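Local coordinates for CD160 antigen (Homo sapiens, PDB 6NGG), which acts as an immune-cell receptor for MHC class I molecules and TNFRSF14, delivering stimulatory or inhibitory signals that regulate activation and differentiation, at residues 52-57 with 61-66; 13-18 with 111-116. The protein carries 1 engineered substitution. One frame throughout, in Å; residues are numbered along the deposited sequence.

Interaction 1 (52-57 with 61-66)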
# COMPACT_ATOMS: atom_id res chain seq x y z
N LEU A 52 -1.09 -6.53 5.18
CA LEU A 52 -0.78 -6.21 6.56
C LEU A 52 -2.03 -5.91 7.30
O LEU A 52 -2.85 -5.11 6.82
CB LEU A 52 0.15 -4.99 6.62
CG LEU A 52 0.55 -4.51 8.01
CD1 LEU A 52 1.30 -5.57 8.77
CD2 LEU A 52 1.30 -3.18 7.91
N ARG A 53 -2.19 -6.57 8.46
CA ARG A 53 -3.25 -6.23 9.46
C ARG A 53 -2.52 -5.72 10.69
O ARG A 53 -1.71 -6.40 11.26
CB ARG A 53 -4.09 -7.46 9.85
CG ARG A 53 -4.57 -8.29 8.66
CD ARG A 53 -5.09 -9.68 9.03
NE ARG A 53 -6.33 -9.98 8.31
CZ ARG A 53 -7.53 -9.46 8.63
NH1 ARG A 53 -7.70 -8.61 9.66
NH2 ARG A 53 -8.60 -9.79 7.90
N LEU A 54 -2.78 -4.49 11.07
CA LEU A 54 -1.91 -3.82 12.00
C LEU A 54 -2.47 -3.93 13.42
O LEU A 54 -3.65 -3.66 13.65
CB LEU A 54 -1.82 -2.36 11.54
CG LEU A 54 -0.59 -1.52 11.85
CD1 LEU A 54 0.74 -2.18 11.54
CD2 LEU A 54 -0.78 -0.18 11.11
N LYS A 55 -1.64 -4.31 14.38
CA LYS A 55 -2.13 -4.28 15.75
C LYS A 55 -1.68 -2.97 16.36
O LYS A 55 -0.57 -2.49 16.07
CB LYS A 55 -1.67 -5.51 16.53
CG LYS A 55 -0.20 -5.57 16.93
CD LYS A 55 0.19 -6.99 17.34
CE LYS A 55 -0.30 -8.07 16.36
NZ LYS A 55 0.12 -9.45 16.71
N ARG A 56 -2.55 -2.40 17.19
CA ARG A 56 -2.50 -0.95 17.54
C ARG A 56 -1.94 -0.58 18.91
O ARG A 56 -2.13 0.51 19.40
CB ARG A 56 -3.86 -0.38 17.32
CG ARG A 56 -4.23 -0.67 15.84
CD ARG A 56 -5.21 0.28 15.39
NE ARG A 56 -4.70 1.59 15.10
CZ ARG A 56 -4.24 2.00 13.90
NH1 ARG A 56 -4.10 1.15 12.89
NH2 ARG A 56 -3.89 3.25 13.74
N ASP A 57 -1.10 -1.41 19.41
CA ASP A 57 -0.36 -1.09 20.59
C ASP A 57 0.65 0.05 20.29
O ASP A 57 1.06 0.29 19.09
CB ASP A 57 0.32 -2.36 21.06
CG ASP A 57 -0.68 -3.49 21.21
OD1 ASP A 57 -1.82 -3.16 21.64
OD2 ASP A 57 -0.38 -4.65 20.75
N ASP A 61 5.36 0.37 14.34
CA ASP A 61 5.45 1.34 13.25
C ASP A 61 4.17 1.28 12.40
O ASP A 61 3.52 0.25 12.30
CB ASP A 61 6.70 1.07 12.40
CG ASP A 61 8.03 1.30 13.20
OD1 ASP A 61 8.16 2.36 13.91
OD2 ASP A 61 8.92 0.41 13.13
N GLY A 62 3.76 2.44 11.90
CA GLY A 62 2.63 2.56 10.99
C GLY A 62 1.32 2.90 11.66
O GLY A 62 0.34 3.04 10.97
N VAL A 63 1.32 2.99 13.00
CA VAL A 63 0.09 3.15 13.80
C VAL A 63 -0.05 4.64 14.11
O VAL A 63 0.81 5.23 14.77
CB VAL A 63 0.08 2.33 15.12
CG1 VAL A 63 -1.13 2.71 15.95
CG2 VAL A 63 0.04 0.84 14.79
N GLY A 64 -1.12 5.21 13.55
CA GLY A 64 -1.54 6.61 13.81
C GLY A 64 -2.91 6.65 14.48
O GLY A 64 -3.66 5.69 14.45
N GLU A 65 -3.23 7.80 15.03
CA GLU A 65 -4.52 8.03 15.65
C GLU A 65 -5.67 7.90 14.66
O GLU A 65 -6.67 7.31 15.01
CB GLU A 65 -4.56 9.38 16.36
CG GLU A 65 -5.80 9.58 17.23
CD GLU A 65 -5.75 10.87 18.05
OE1 GLU A 65 -5.11 11.85 17.67
OE2 GLU A 65 -6.38 10.91 19.09
N ILE A 66 -5.54 8.48 13.46
CA ILE A 66 -6.59 8.39 12.42
C ILE A 66 -6.07 7.75 11.13
O ILE A 66 -6.64 8.00 10.06
CB ILE A 66 -7.14 9.80 12.04
CG1 ILE A 66 -5.96 10.71 11.62
CG2 ILE A 66 -7.95 10.44 13.18
CD1 ILE A 66 -6.42 11.96 10.90
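L54 and V63 meet because L54 swings its CG anti to its own backbone N (chi1 -152°) while V63 holds CG2 anti to its carbonyl carbon; R56 reaches the same valine by a bend of its chain at chi3 (76°). All three belong to the long connection of this V-type immunoglobulin domain that leaves strand 50-52 in one sheet of the sandwich and enters strand 67-74 in the other. The apolar part is small: L54 CG lies 3.8 Å from V63 CG2, and the two side chains run at a slant to each other. Across the contact the two leucine methyls meet backbone carbonyls, with L54 CD2 3.4 Å from G62 O and L54 CD1 3.8 Å from D61 O. G62 has a positive phi, a conformation that suits glycine and turns the chain between these two carbonyls. V63 serves three neighbours: CG2 faces L54 and lies 3.6 Å from K55 O, while CG1 approaches R56. That branch lies over one face of the R56 guanidinium, displaced toward the rim, with V63 CG1 3.6 Å from R56 NH2. Outside the two segments, the S68 hydroxyl, bonded to NH1, is the strongest polar partner of R56, and NH2 also bonds to the S67 carbonyl. Within 61-66 the same NH2 finds G64 O at the guanidinium edge, near its plane, 2.6 Å from R56 NH2 to G64 O, yet the bond is weak because the N-H...O angle is only 127°.

Interaction 2 (13-18 with 111-116)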
# COMPACT_ATOMS: atom_id res chain seq x y z
N THR A 13 19.60 3.21 -3.43
CA THR A 13 19.00 2.37 -4.42
C THR A 13 17.59 1.84 -4.04
O THR A 13 16.89 1.16 -4.80
CB THR A 13 20.03 1.28 -4.74
OG1 THR A 13 19.93 0.92 -6.12
CG2 THR A 13 19.85 0.06 -3.88
N ARG A 14 17.16 2.20 -2.85
CA ARG A 14 15.95 1.65 -2.25
C ARG A 14 14.74 2.58 -2.55
O ARG A 14 14.84 3.81 -2.42
CB ARG A 14 16.25 1.50 -0.74
CG ARG A 14 15.07 1.43 0.15
CD ARG A 14 15.53 1.24 1.58
NE ARG A 14 14.35 1.36 2.42
CZ ARG A 14 14.18 0.86 3.64
NH1 ARG A 14 15.17 0.15 4.26
NH2 ARG A 14 13.01 1.09 4.23
N LEU A 15 13.60 1.97 -2.88
CA LEU A 15 12.32 2.66 -3.13
C LEU A 15 11.27 2.09 -2.20
O LEU A 15 11.09 0.84 -2.10
CB LEU A 15 11.87 2.38 -4.53
CG LEU A 15 10.53 3.03 -4.96
CD1 LEU A 15 10.50 4.50 -4.81
CD2 LEU A 15 10.27 2.61 -6.40
N ASN A 16 10.60 2.96 -1.47
CA ASN A 16 9.53 2.51 -0.59
C ASN A 16 8.15 2.91 -1.14
O ASN A 16 7.94 4.11 -1.41
CB ASN A 16 9.74 3.15 0.78
CG ASN A 16 11.13 2.94 1.32
OD1 ASN A 16 11.56 1.83 1.50
ND2 ASN A 16 11.86 4.06 1.55
N LEU A 17 7.23 1.98 -1.27
CA LEU A 17 5.88 2.28 -1.78
C LEU A 17 4.97 2.23 -0.57
O LEU A 17 4.98 1.25 0.19
CB LEU A 17 5.45 1.27 -2.83
CG LEU A 17 6.32 1.20 -4.10
CD1 LEU A 17 5.77 0.19 -5.12
CD2 LEU A 17 6.57 2.55 -4.73
N ILE A 18 4.22 3.30 -0.35
CA ILE A 18 3.48 3.53 0.90
C ILE A 18 1.96 3.69 0.66
O ILE A 18 1.50 4.54 -0.09
CB ILE A 18 4.06 4.71 1.66
CG1 ILE A 18 5.62 4.57 1.80
CG2 ILE A 18 3.37 4.91 2.99
CD1 ILE A 18 6.37 5.84 2.10
N GLY A 111 19.11 1.95 -16.51
CA GLY A 111 18.95 1.15 -15.31
C GLY A 111 18.60 1.96 -14.07
O GLY A 111 18.97 1.59 -12.93
N ASN A 112 17.88 3.06 -14.33
CA ASN A 112 17.26 3.98 -13.36
C ASN A 112 15.76 3.79 -13.42
O ASN A 112 15.30 2.91 -14.15
CB ASN A 112 17.56 5.40 -13.80
CG ASN A 112 18.97 5.82 -13.46
OD1 ASN A 112 19.51 5.43 -12.41
ND2 ASN A 112 19.56 6.61 -14.32
N TYR A 113 14.98 4.61 -12.71
CA TYR A 113 13.52 4.50 -12.74
C TYR A 113 12.75 5.83 -12.45
O TYR A 113 13.30 6.75 -11.90
CB TYR A 113 13.08 3.41 -11.77
CG TYR A 113 13.28 3.80 -10.34
CD1 TYR A 113 12.28 4.49 -9.68
CD2 TYR A 113 14.47 3.55 -9.67
CE1 TYR A 113 12.44 4.88 -8.36
CE2 TYR A 113 14.64 3.92 -8.34
CZ TYR A 113 13.61 4.61 -7.70
OH TYR A 113 13.70 5.01 -6.39
N THR A 114 11.53 5.91 -12.92
CA THR A 114 10.65 7.04 -12.63
C THR A 114 9.44 6.46 -11.90
O THR A 114 9.12 5.28 -12.07
CB THR A 114 10.20 7.80 -13.90
OG1 THR A 114 9.27 7.01 -14.66
CG2 THR A 114 11.39 8.13 -14.79
N VAL A 115 8.82 7.28 -11.06
CA VAL A 115 7.54 6.97 -10.45
C VAL A 115 6.58 8.04 -10.90
O VAL A 115 6.90 9.25 -10.80
CB VAL A 115 7.54 7.05 -8.92
CG1 VAL A 115 6.18 6.54 -8.39
CG2 VAL A 115 8.66 6.20 -8.38
N THR A 116 5.42 7.59 -11.35
CA THR A 116 4.41 8.50 -11.83
C THR A 116 3.05 8.10 -11.41
O THR A 116 2.79 6.96 -10.96
CB THR A 116 4.39 8.58 -13.36
OG1 THR A 116 4.15 7.26 -13.91
CG2 THR A 116 5.69 9.15 -13.86
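Strands 14-18 and 113-116 run nearly parallel, 15° apart, with axes 10.8 Å from each other, so L15 and Y113 meet through side chains with no hydrogen bond between the two segments. That spacing marks a contact across the immunoglobulin β-sandwich, from the three-stranded sheet to the edge strand of the five-stranded one. Y113 sets its CG between its backbone N and carbonyl carbon (chi1 71°), and the phenol extends toward the leucine. Both L15 methyls touch it: L15 CD2 is 3.7 Å from Y113 CE1, approaching the ring obliquely, and L15 CD1 is 3.6 Å from Y113 OH. The base of the leucine is near the hydroxyl as well, at 3.7 Å from L15 CB to Y113 OH. V115 adds a looser apolar touch, its CG2 4.4 Å from L15 CD1. Beside L15 along the strand, R14 grips N16 side-on, giving both NE and NH2 to the single atom OD1. T73 of strand 67-74 and S9 of strand 3-11 hold the N16 amide from the flanking strands, while I105 of strand 97-107, Q10 of strand 3-11 and the loop residue V77 pack against L15.

The two contacts lie on opposite sides of the chain's centre, 25 Å apart between their own centres and about 8 Å at their nearest atoms, so they do not touch. Along the chain, interaction 1 is nested between the halves of interaction 2. Interaction 1 lies in the exposed connection that passes from strand 50-52 to strand 67-74, whereas interaction 2 packs strand 14-22 of the three-stranded sheet against the last strand of the five-stranded one. The C19-C87 disulfide separately ties strand 14-22 to strand 83-91. The sheets are thus joined at separate places, by the disulfide and by side-chain packing, while interaction 1 shapes a connecting loop on the other side of the domain.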